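Local coordinates for protein pyridoxine 4-oxidase (Mesorhizobium loti, PDB 4HA6) that catalyses the oxidation of pyridoxine at its 4-hydroxymethyl group, using FAD as cofactor and molecular oxygen as acceptor, as a member of the GMC oxidoreductase family, at residues A[3-8]-A[240-245]; A[219-224]-A[257-262]; A[226-231]-A[470-475]. All blocks are in the same frame, centred on the assembly; numbering follows the deposited sequence.

Contact 1. Residues A[3-8]-A[240-245]; sequences DIVIVG and AEVFAD. With FAD (flavin-adenine dinucleotide), chain B.
The carboxylate of D3 is gripped at OD1 by the backbone N of R27, while its OD2 lies 3.7 Å from D245 OD2, the two carboxylate planes turned 72° apart. Strand 4-7, which follows D3, is the central strand of the parallel sheet of the Rossmann-type FAD-binding fold. Segment 240-245 carries the end of the three-stranded antiparallel meander lying against that sheet, and D245 leads on into strand 246-249, whose residue Q246 pairs through its backbone with D3 and V5. The like charges at this corner would probably raise the proton affinity of one or both groups. D245 also brings its CB to 3.3 Å from D3 O, a plain contact. Deeper in, V5 supplies the apolar part of the contact. Its CG2 branch, which stands anti to the carbonyl carbon, rests 3.5 Å from A244 CB and 4.2 Å from V242 CG1, so one methyl meets V242, near the end of the meander strand, and A244, just beyond it. L231 of the meander and L29 of the neighbouring parallel strand also pack on V5. The strand then delivers its C-terminal end to the cofactor: V7 CG1 touches the adenine at N1A (3.8 Å), and G8 CA comes within 3.2 Å of the ribose oxygen O4B of FAD, where a side chain would collide.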
loop_
_atom_site.group_PDB
_atom_site.type_symbol
_atom_site.label_atom_id
_atom_site.label_comp_id
_atom_site.label_asym_id
_atom_site.label_seq_id
_atom_site.Cartn_x
_atom_site.Cartn_y
_atom_site.Cartn_z
ATOM N N ASP A 3 7.239 -18.356 -21.763
ATOM C CA ASP A 3 6.469 -19.100 -20.777
ATOM C C ASP A 3 5.547 -18.197 -19.956
ATOM O O ASP A 3 4.342 -18.444 -19.881
ATOM C CB ASP A 3 7.392 -19.906 -19.858
ATOM C CG ASP A 3 7.756 -21.261 -20.435
ATOM O OD1 ASP A 3 8.968 -21.568 -20.488
ATOM O OD2 ASP A 3 6.835 -22.022 -20.817
ATOM N N ILE A 4 6.107 -17.166 -19.325
ATOM C CA ILE A 4 5.310 -16.283 -18.464
ATOM C C ILE A 4 5.612 -14.824 -18.733
ATOM O O ILE A 4 6.774 -14.428 -18.776
ATOM C CB ILE A 4 5.632 -16.466 -16.973
ATOM C CG1 ILE A 4 5.955 -17.915 -16.645
ATOM C CG2 ILE A 4 4.490 -15.930 -16.093
ATOM C CD1 ILE A 4 6.990 -18.028 -15.558
ATOM N N VAL A 5 4.567 -14.017 -18.856
ATOM C CA VAL A 5 4.742 -12.574 -18.953
ATOM C C VAL A 5 4.187 -11.894 -17.704
ATOM O O VAL A 5 3.038 -12.131 -17.321
ATOM C CB VAL A 5 4.061 -12.002 -20.207
ATOM C CG1 VAL A 5 3.929 -10.498 -20.088
ATOM C CG2 VAL A 5 4.861 -12.365 -21.447
ATOM N N ILE A 6 5.007 -11.058 -17.069
ATOM C CA ILE A 6 4.580 -10.271 -15.909
ATOM C C ILE A 6 4.346 -8.821 -16.326
ATOM O O ILE A 6 5.253 -8.157 -16.868
ATOM C CB ILE A 6 5.629 -10.329 -14.758
ATOM C CG1 ILE A 6 5.932 -11.784 -14.378
ATOM C CG2 ILE A 6 5.169 -9.548 -13.543
ATOM C CD1 ILE A 6 7.194 -11.937 -13.530
ATOM N N VAL A 7 3.134 -8.328 -16.073
ATOM C CA VAL A 7 2.774 -6.970 -16.465
ATOM C C VAL A 7 2.885 -6.039 -15.261
ATOM O O VAL A 7 2.083 -6.119 -14.324
ATOM C CB VAL A 7 1.344 -6.901 -17.036
ATOM C CG1 VAL A 7 0.982 -5.457 -17.408
ATOM C CG2 VAL A 7 1.201 -7.831 -18.243
ATOM N N GLY A 8 3.877 -5.154 -15.281
ATOM C CA GLY A 8 4.095 -4.238 -14.178
ATOM C C GLY A 8 5.267 -4.652 -13.306
ATOM O O GLY A 8 5.197 -5.684 -12.624
ATOM N N ALA A 240 3.342 -3.281 -30.504
ATOM C CA ALA A 240 3.804 -4.614 -30.881
ATOM C C ALA A 240 3.044 -5.683 -30.098
ATOM O O ALA A 240 2.600 -5.433 -28.971
ATOM C CB ALA A 240 5.300 -4.744 -30.645
ATOM N N GLU A 241 2.896 -6.864 -30.694
ATOM C CA GLU A 241 2.160 -7.960 -30.071
ATOM C C GLU A 241 3.104 -8.966 -29.422
ATOM O O GLU A 241 4.069 -9.420 -30.034
ATOM C CB GLU A 241 1.277 -8.654 -31.104
ATOM C CG GLU A 241 0.409 -9.776 -30.544
ATOM C CD GLU A 241 -0.626 -10.273 -31.536
ATOM O OE1 GLU A 241 -0.303 -10.378 -32.741
ATOM O OE2 GLU A 241 -1.769 -10.553 -31.107
ATOM N N VAL A 242 2.818 -9.317 -28.174
ATOM C CA VAL A 242 3.685 -10.200 -27.413
ATOM C C VAL A 242 2.915 -11.448 -27.004
ATOM O O VAL A 242 1.794 -11.362 -26.491
ATOM C CB VAL A 242 4.277 -9.467 -26.190
ATOM C CG1 VAL A 242 4.830 -10.449 -25.160
ATOM C CG2 VAL A 242 5.356 -8.495 -26.642
ATOM N N PHE A 243 3.503 -12.609 -27.260
ATOM C CA PHE A 243 2.831 -13.872 -26.972
ATOM C C PHE A 243 3.349 -14.513 -25.695
ATOM O O PHE A 243 4.503 -14.298 -25.309
ATOM C CB PHE A 243 2.985 -14.821 -28.151
ATOM C CG PHE A 243 2.320 -14.325 -29.394
ATOM C CD1 PHE A 243 1.016 -14.696 -29.689
ATOM C CD2 PHE A 243 2.987 -13.472 -30.262
ATOM C CE1 PHE A 243 0.387 -14.227 -30.840
ATOM C CE2 PHE A 243 2.368 -13.000 -31.412
ATOM C CZ PHE A 243 1.070 -13.380 -31.699
ATOM N N ALA A 244 2.483 -15.287 -25.039
ATOM C CA ALA A 244 2.805 -15.909 -23.753
ATOM C C ALA A 244 1.883 -17.082 -23.429
ATOM O O ALA A 244 0.714 -17.101 -23.831
ATOM C CB ALA A 244 2.727 -14.877 -22.630
ATOM N N ASP A 245 2.411 -18.038 -22.670
ATOM C CA ASP A 245 1.638 -19.167 -22.178
ATOM C C ASP A 245 0.861 -18.801 -20.903
ATOM O O ASP A 245 -0.270 -19.257 -20.697
ATOM C CB ASP A 245 2.566 -20.350 -21.882
ATOM C CG ASP A 245 3.091 -21.024 -23.146
ATOM O OD1 ASP A 245 2.720 -20.596 -24.261
ATOM O OD2 ASP A 245 3.867 -21.997 -23.014
HETATM P PA FAD B . 3.017 -1.037 -7.629
HETATM O O1A FAD B . 4.223 -1.265 -6.728
HETATM O O2A FAD B . 2.401 0.333 -7.676
HETATM O O5B FAD B . 3.457 -1.484 -9.121
HETATM C C5B FAD B . 2.705 -1.216 -10.300
HETATM C C4B FAD B . 3.728 -1.183 -11.427
HETATM O O4B FAD B . 3.148 -1.548 -12.684
HETATM C C3B FAD B . 4.300 0.218 -11.598
HETATM O O3B FAD B . 5.724 0.065 -11.723
HETATM C C2B FAD B . 3.678 0.736 -12.892
HETATM O O2B FAD B . 4.558 1.649 -13.573
HETATM C C1B FAD B . 3.440 -0.549 -13.680
HETATM N N9A FAD B . 2.285 -0.512 -14.626
HETATM C C8A FAD B . 1.057 -0.004 -14.386
HETATM N N7A FAD B . 0.254 -0.169 -15.472
HETATM C C5A FAD B . 0.967 -0.800 -16.435
HETATM C C6A FAD B . 0.716 -1.279 -17.819
HETATM N N6A FAD B . -0.508 -1.116 -18.414
HETATM N N1A FAD B . 1.746 -1.891 -18.472
HETATM C C2A FAD B . 2.952 -2.069 -17.894
HETATM N N3A FAD B . 3.234 -1.657 -16.637
HETATM C C4A FAD B . 2.303 -1.027 -15.866
HETATM N N1 FAD B . 3.369 0.735 1.922
HETATM C C2 FAD B . 3.932 0.322 3.073
HETATM O O2 FAD B . 3.703 -0.846 3.461
HETATM N N3 FAD B . 4.702 1.124 3.832
HETATM C C4 FAD B . 4.982 2.391 3.482
HETATM O O4 FAD B . 5.694 3.132 4.209
HETATM C C4X FAD B . 4.400 2.918 2.227
HETATM N N5 FAD B . 4.615 4.182 1.808
HETATM C C5X FAD B . 4.084 4.633 0.644
HETATM C C6 FAD B . 4.322 5.938 0.217
HETATM C C7 FAD B . 3.784 6.397 -0.981
HETATM C C7M FAD B . 4.054 7.812 -1.430
HETATM C C8 FAD B . 2.949 5.489 -1.816
HETATM C C8M FAD B . 2.363 5.992 -3.108
HETATM C C9 FAD B . 2.706 4.181 -1.400
HETATM C C9A FAD B . 3.244 3.731 -0.193
HETATM N N10 FAD B . 3.002 2.416 0.239
HETATM C C10 FAD B . 3.567 1.983 1.447
HETATM C "C1'" FAD B . 2.166 1.515 -0.565
HETATM C "C2'" FAD B . 2.973 0.463 -1.309
HETATM O "O2'" FAD B . 4.110 1.069 -1.942
HETATM C "C3'" FAD B . 2.041 -0.154 -2.354
HETATM O "O3'" FAD B . 0.838 -0.582 -1.692
HETATM C "C4'" FAD B . 2.695 -1.328 -3.061
HETATM O "O4'" FAD B . 3.922 -0.865 -3.651
HETATM C "C5'" FAD B . 1.768 -1.930 -4.122
HETATM O "O5'" FAD B . 2.562 -2.703 -5.019
HETATM P P FAD B . 1.890 -3.338 -6.326
HETATM O O1P FAD B . 2.793 -4.415 -6.915
HETATM O O2P FAD B . 0.439 -3.666 -6.038
HETATM O O3P FAD B . 1.838 -2.078 -7.317
#

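Contact 2. Residues A[219-224]-A[257-262]; sequences RRLKLE and PALLMR
L259 is the first residue of 257-262 to meet the strand 219-224, and it does so with both branches. With CG anti to the backbone N (chi1 174°), its CD1 is directed at the R219 peptide and lies 3.4 Å from R219 O, while CD2 packs 4.1 Å from L221 CD2, the two leucine side chains crossing at about a right angle. Next along, L260 turns its CD2 back to touch L221 CD1 at 4.0 Å, so the forked end of L221 meets one leucine with each methyl. These leucines form the layer between the outer strand of the antiparallel meander and helix 252-262, the helix following strand 246-249 in the Rossmann-type FAD-binding domain; the axes of 219-224 and 257-262 cross at -58°. At the last helical residue, R262 bends at chi3 and brings NE to R219 O. This hydrogen bond is 2.8 Å long and nearly straight (165°), using an in-plane lone pair of the carbonyl and lying close to the guanidinium plane. A258 O and L259 CA lie above one face of that guanidinium, off-centre toward its rim, and NH2 adds a weak bond to V218 O. An alanine here is likely to leave R219 O without its NE donor and to open a gap beside FAD, which the arginine touches. The charged end of R219 turns instead to E232 in a salt bridge, as does that of R220 in one of its two conformers.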
loop_
_atom_site.group_PDB
_atom_site.type_symbol
_atom_site.label_atom_id
_atom_site.label_comp_id
_atom_site.label_asym_id
_atom_site.label_seq_id
_atom_site.Cartn_x
_atom_site.Cartn_y
_atom_site.Cartn_z
ATOM N N ARG A 219 -1.483 -2.405 -23.204
ATOM C CA ARG A 219 -2.726 -1.668 -23.456
ATOM C C ARG A 219 -3.941 -2.578 -23.419
ATOM O O ARG A 219 -4.993 -2.187 -22.911
ATOM C CB ARG A 219 -2.659 -0.921 -24.813
ATOM C CG ARG A 219 -3.961 -0.235 -25.241
ATOM C CD ARG A 219 -3.752 0.846 -26.313
ATOM N NE ARG A 219 -3.297 0.291 -27.585
ATOM C CZ ARG A 219 -2.851 1.021 -28.612
ATOM N NH1 ARG A 219 -2.795 2.348 -28.516
ATOM N NH2 ARG A 219 -2.454 0.430 -29.738
ATOM N N ARG A 220 -3.799 -3.778 -23.987
ATOM C CA ARG A 220 -4.884 -4.752 -24.035
ATOM C C ARG A 220 -4.331 -6.168 -23.950
ATOM O O ARG A 220 -3.216 -6.441 -24.430
ATOM C CB ARG A 220 -5.668 -4.618 -25.356
ATOM C CG ARG A 220 -6.399 -3.291 -25.565
ATOM C CD ARG A 220 -7.153 -3.237 -26.912
ATOM N NE ARG A 220 -6.316 -2.786 -28.029
ATOM C CZ ARG A 220 -6.739 -1.986 -29.008
ATOM N NH1 ARG A 220 -7.987 -1.536 -29.013
ATOM N NH2 ARG A 220 -5.913 -1.632 -29.982
ATOM N N LEU A 221 -5.117 -7.070 -23.361
ATOM C CA LEU A 221 -4.849 -8.502 -23.425
ATOM C C LEU A 221 -5.786 -9.039 -24.490
ATOM O O LEU A 221 -6.977 -8.706 -24.496
ATOM C CB LEU A 221 -5.180 -9.191 -22.102
ATOM C CG LEU A 221 -4.545 -8.561 -20.871
ATOM C CD1 LEU A 221 -5.125 -9.153 -19.604
ATOM C CD2 LEU A 221 -3.042 -8.758 -20.934
ATOM N N LYS A 222 -5.262 -9.872 -25.383
ATOM C CA LYS A 222 -6.078 -10.418 -26.454
ATOM C C LYS A 222 -6.465 -11.864 -26.160
ATOM O O LYS A 222 -5.633 -12.684 -25.736
ATOM C CB LYS A 222 -5.361 -10.279 -27.796
ATOM C CG LYS A 222 -5.136 -8.825 -28.201
ATOM C CD LYS A 222 -4.528 -8.712 -29.609
ATOM C CE LYS A 222 -4.544 -7.270 -30.122
ATOM N NZ LYS A 222 -4.033 -7.180 -31.531
ATOM N N LEU A 223 -7.744 -12.161 -26.359
ATOM C CA LEU A 223 -8.301 -13.447 -25.963
ATOM C C LEU A 223 -8.526 -14.396 -27.138
ATOM O O LEU A 223 -8.790 -13.973 -28.264
ATOM C CB LEU A 223 -9.635 -13.248 -25.231
ATOM C CG LEU A 223 -9.652 -12.918 -23.736
ATOM C CD1 LEU A 223 -8.434 -12.128 -23.309
ATOM C CD2 LEU A 223 -10.942 -12.189 -23.363
ATOM N N GLU A 224 -8.444 -15.684 -26.833
ATOM C CA GLU A 224 -8.823 -16.745 -27.741
ATOM C C GLU A 224 -9.470 -17.819 -26.876
ATOM O O GLU A 224 -8.788 -18.469 -26.083
ATOM C CB GLU A 224 -7.583 -17.300 -28.451
ATOM C CG GLU A 224 -7.867 -18.436 -29.425
ATOM C CD GLU A 224 -6.677 -18.741 -30.322
ATOM O OE1 GLU A 224 -5.568 -19.000 -29.795
ATOM O OE2 GLU A 224 -6.853 -18.714 -31.559
ATOM N N PRO A 257 -7.035 -3.335 -12.748
ATOM C CA PRO A 257 -8.416 -3.323 -13.250
ATOM C C PRO A 257 -8.553 -2.536 -14.560
ATOM O O PRO A 257 -9.347 -2.931 -15.430
ATOM C CB PRO A 257 -9.207 -2.641 -12.123
ATOM C CG PRO A 257 -8.205 -1.885 -11.316
ATOM C CD PRO A 257 -6.929 -2.701 -11.418
ATOM N N ALA A 258 -7.804 -1.443 -14.713
ATOM C CA ALA A 258 -7.899 -0.659 -15.944
ATOM C C ALA A 258 -7.510 -1.494 -17.165
ATOM O O ALA A 258 -8.152 -1.411 -18.214
ATOM C CB ALA A 258 -7.039 0.596 -15.861
ATOM N N LEU A 259 -6.444 -2.281 -17.038
ATOM C CA LEU A 259 -6.005 -3.113 -18.154
ATOM C C LEU A 259 -7.091 -4.109 -18.499
ATOM O O LEU A 259 -7.373 -4.344 -19.679
ATOM C CB LEU A 259 -4.710 -3.854 -17.818
ATOM C CG LEU A 259 -4.238 -4.857 -18.877
ATOM C CD1 LEU A 259 -4.167 -4.215 -20.283
ATOM C CD2 LEU A 259 -2.899 -5.461 -18.480
ATOM N N LEU A 260 -7.697 -4.705 -17.475
ATOM C CA LEU A 260 -8.762 -5.683 -17.715
ATOM C C LEU A 260 -9.954 -5.031 -18.433
ATOM O O LEU A 260 -10.491 -5.599 -19.408
ATOM C CB LEU A 260 -9.179 -6.382 -16.415
ATOM C CG LEU A 260 -8.087 -7.250 -15.765
ATOM C CD1 LEU A 260 -8.491 -7.691 -14.374
ATOM C CD2 LEU A 260 -7.745 -8.471 -16.632
ATOM N N MET A 261 -10.336 -3.828 -17.999
ATOM C CA MET A 261 -11.464 -3.141 -18.635
ATOM C C MET A 261 -11.163 -2.728 -20.088
ATOM O O MET A 261 -11.988 -2.951 -20.987
ATOM C CB MET A 261 -11.942 -1.961 -17.778
ATOM C CG MET A 261 -12.488 -2.378 -16.407
ATOM S SD MET A 261 -13.150 -0.976 -15.442
ATOM C CE MET A 261 -11.695 -0.416 -14.524
ATOM N N ARG A 262 -9.979 -2.156 -20.321
ATOM C CA ARG A 262 -9.518 -1.853 -21.688
ATOM C C ARG A 262 -9.560 -3.090 -22.597
ATOM O O ARG A 262 -9.717 -2.959 -23.810
ATOM C CB ARG A 262 -8.092 -1.256 -21.687
ATOM C CG ARG A 262 -8.019 0.232 -21.325
ATOM C CD ARG A 262 -6.646 0.851 -21.641
ATOM N NE ARG A 262 -5.524 -0.014 -21.262
ATOM C CZ ARG A 262 -4.880 0.046 -20.096
ATOM N NH1 ARG A 262 -5.233 0.939 -19.176
ATOM N NH2 ARG A 262 -3.876 -0.787 -19.843
#

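Contact 3. Residues A[226-231]-A[470-475]; sequences NQVRSL and LDNLFV
The amide of N472 meets the backbone of V228 edge-on and carries Q227 over one face. At the edge, N472 OD1 accepts from V228 N at 2.8 Å, and N472 ND2 donates to V228 O at 2.9 Å along a nearly straight line (172°), V228 O lying almost in the amide plane. Both oxygens are approached on in-plane lone pairs. Above the face, Q227 crosses at about a right angle, its CB 3.6 Å from N472 OD1, the two side-chain amides tilted 31° to one another. CG of N472 lies between its own backbone N and carbonyl carbon (chi1 68°), which turns the amide toward strand 227-235. There V228 immediately precedes a classic beta bulge formed by R229 and S230 opposite K222. One residue earlier, D471 N donates to N226 O at 2.8 Å, almost straight in line with the carbonyl, while L470 CD2 nestles against the same oxygen. On the buried side V228 CG2 rests against both L470 CD1 (4.1 Å) and L473 CB (3.9 Å). The contact thus joins the meander to the loop leading into strand 473-475, an edge strand of the parallel sheet. Because OD1 accepts while ND2 donates to both V228 O and D245 O, the amide's rotation is fixed and a neutral side chain satisfies both polar atoms of V228.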
loop_
_atom_site.group_PDB
_atom_site.type_symbol
_atom_site.label_atom_id
_atom_site.label_comp_id
_atom_site.label_asym_id
_atom_site.label_seq_id
_atom_site.Cartn_x
_atom_site.Cartn_y
_atom_site.Cartn_z
ATOM N N ASN A 226 -11.015 -19.446 -23.824
ATOM C CA ASN A 226 -10.866 -19.141 -22.403
ATOM C C ASN A 226 -9.441 -18.819 -21.982
ATOM O O ASN A 226 -9.079 -19.000 -20.817
ATOM C CB ASN A 226 -11.401 -20.278 -21.551
ATOM C CG ASN A 226 -12.881 -20.490 -21.747
ATOM O OD1 ASN A 226 -13.636 -19.531 -21.930
ATOM N ND2 ASN A 226 -13.308 -21.748 -21.724
ATOM N N GLN A 227 -8.638 -18.324 -22.921
ATOM C CA GLN A 227 -7.257 -17.975 -22.616
ATOM C C GLN A 227 -6.864 -16.619 -23.164
ATOM O O GLN A 227 -7.400 -16.172 -24.194
ATOM C CB GLN A 227 -6.322 -19.023 -23.213
ATOM C CG GLN A 227 -6.393 -20.378 -22.542
ATOM C CD GLN A 227 -5.297 -21.292 -23.029
ATOM O OE1 GLN A 227 -5.148 -21.503 -24.230
ATOM N NE2 GLN A 227 -4.508 -21.824 -22.103
ATOM N N VAL A 228 -5.931 -15.965 -22.470
ATOM C CA VAL A 228 -5.227 -14.818 -23.027
ATOM C C VAL A 228 -4.179 -15.364 -23.998
ATOM O O VAL A 228 -3.336 -16.192 -23.610
ATOM C CB VAL A 228 -4.485 -13.999 -21.961
ATOM C CG1 VAL A 228 -3.666 -12.910 -22.643
ATOM C CG2 VAL A 228 -5.464 -13.372 -20.947
ATOM N N ARG A 229 -4.220 -14.907 -25.247
ATOM C CA ARG A 229 -3.321 -15.435 -26.270
ATOM C C ARG A 229 -2.104 -14.539 -26.449
ATOM O O ARG A 229 -0.972 -15.020 -26.617
ATOM C CB ARG A 229 -4.075 -15.619 -27.590
ATOM C CG ARG A 229 -3.203 -16.005 -28.779
ATOM C CD ARG A 229 -4.048 -16.106 -30.042
ATOM N NE ARG A 229 -3.277 -16.429 -31.245
ATOM C CZ ARG A 229 -3.004 -15.557 -32.214
ATOM N NH1 ARG A 229 -3.427 -14.302 -32.117
ATOM N NH2 ARG A 229 -2.307 -15.934 -33.280
ATOM N N SER A 230 -2.331 -13.232 -26.395
ATOM C CA SER A 230 -1.241 -12.281 -26.548
ATOM C C SER A 230 -1.522 -10.981 -25.804
ATOM O O SER A 230 -2.630 -10.764 -25.305
ATOM C CB SER A 230 -1.007 -11.981 -28.030
ATOM O OG SER A 230 -2.112 -11.287 -28.584
ATOM N N LEU A 231 -0.502 -10.124 -25.746
ATOM C CA LEU A 231 -0.596 -8.799 -25.139
ATOM C C LEU A 231 -0.190 -7.758 -26.159
ATOM O O LEU A 231 0.802 -7.942 -26.867
ATOM C CB LEU A 231 0.361 -8.669 -23.948
ATOM C CG LEU A 231 0.332 -9.675 -22.809
ATOM C CD1 LEU A 231 1.124 -10.916 -23.192
ATOM C CD2 LEU A 231 0.904 -9.033 -21.567
ATOM N N LEU A 470 -11.071 -17.148 -16.914
ATOM C CA LEU A 470 -10.039 -17.580 -17.866
ATOM C C LEU A 470 -9.052 -18.599 -17.273
ATOM O O LEU A 470 -8.932 -18.728 -16.055
ATOM C CB LEU A 470 -9.275 -16.368 -18.396
ATOM C CG LEU A 470 -10.070 -15.378 -19.252
ATOM C CD1 LEU A 470 -9.233 -14.188 -19.627
ATOM C CD2 LEU A 470 -10.606 -16.036 -20.496
ATOM N N ASP A 471 -8.335 -19.314 -18.135
ATOM C CA ASP A 471 -7.451 -20.383 -17.667
ATOM C C ASP A 471 -6.002 -19.968 -17.362
ATOM O O ASP A 471 -5.323 -20.594 -16.546
ATOM C CB ASP A 471 -7.445 -21.538 -18.677
ATOM C CG ASP A 471 -8.827 -22.125 -18.905
ATOM O OD1 ASP A 471 -9.111 -22.516 -20.059
ATOM O OD2 ASP A 471 -9.625 -22.195 -17.940
ATOM N N ASN A 472 -5.509 -18.925 -18.015
ATOM C CA ASN A 472 -4.079 -18.663 -17.931
ATOM C C ASN A 472 -3.750 -17.233 -17.543
ATOM O O ASN A 472 -2.658 -16.744 -17.867
ATOM C CB ASN A 472 -3.398 -19.006 -19.258
ATOM C CG ASN A 472 -3.806 -18.071 -20.365
ATOM O OD1 ASN A 472 -4.858 -17.419 -20.292
ATOM N ND2 ASN A 472 -2.976 -17.980 -21.395
ATOM N N LEU A 473 -4.686 -16.570 -16.855
ATOM C CA LEU A 473 -4.477 -15.192 -16.407
ATOM C C LEU A 473 -4.587 -15.066 -14.894
ATOM O O LEU A 473 -5.580 -15.470 -14.289
ATOM C CB LEU A 473 -5.474 -14.249 -17.096
ATOM C CG LEU A 473 -5.507 -12.775 -16.678
ATOM C CD1 LEU A 473 -4.209 -12.082 -16.997
ATOM C CD2 LEU A 473 -6.660 -12.076 -17.378
ATOM N N PHE A 474 -3.564 -14.474 -14.286
ATOM C CA PHE A 474 -3.533 -14.318 -12.839
ATOM C C PHE A 474 -3.400 -12.836 -12.467
ATOM O O PHE A 474 -2.893 -12.033 -13.258
ATOM C CB PHE A 474 -2.396 -15.170 -12.254
ATOM C CG PHE A 474 -2.444 -16.618 -12.699
ATOM C CD1 PHE A 474 -3.064 -17.583 -11.909
ATOM C CD2 PHE A 474 -1.910 -17.002 -13.929
ATOM C CE1 PHE A 474 -3.135 -18.914 -12.324
ATOM C CE2 PHE A 474 -1.973 -18.330 -14.346
ATOM C CZ PHE A 474 -2.585 -19.280 -13.541
ATOM N N VAL A 475 -3.908 -12.466 -11.295
ATOM C CA VAL A 475 -3.768 -11.101 -10.795
ATOM C C VAL A 475 -3.031 -11.177 -9.457
ATOM O O VAL A 475 -3.528 -11.766 -8.495
ATOM C CB VAL A 475 -5.122 -10.402 -10.642
ATOM C CG1 VAL A 475 -4.905 -8.964 -10.213
ATOM C CG2 VAL A 475 -5.922 -10.458 -11.972
#

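How the contacts relate
From the N terminus, 3-8 forms the core strand of the parallel sheet and waits more than 230 residues for 240-245, where contact 1 closes the first long loop. Segments 219-224, 226-231 and 240-245 lie on successive strands of the meander, and each contact ties one of them to another part of the fold. Contact 2 opens within that first loop and closes beyond it, on helix 252-262; contact 3 starts inside both and ends far along at 470-475. Each pair of contacts therefore crosses. Strand pairing inside the meander links them laterally, as with V242 O and L231 N, so sheet centre, covering helix and an edge strand of the parallel sheet are held to one unit.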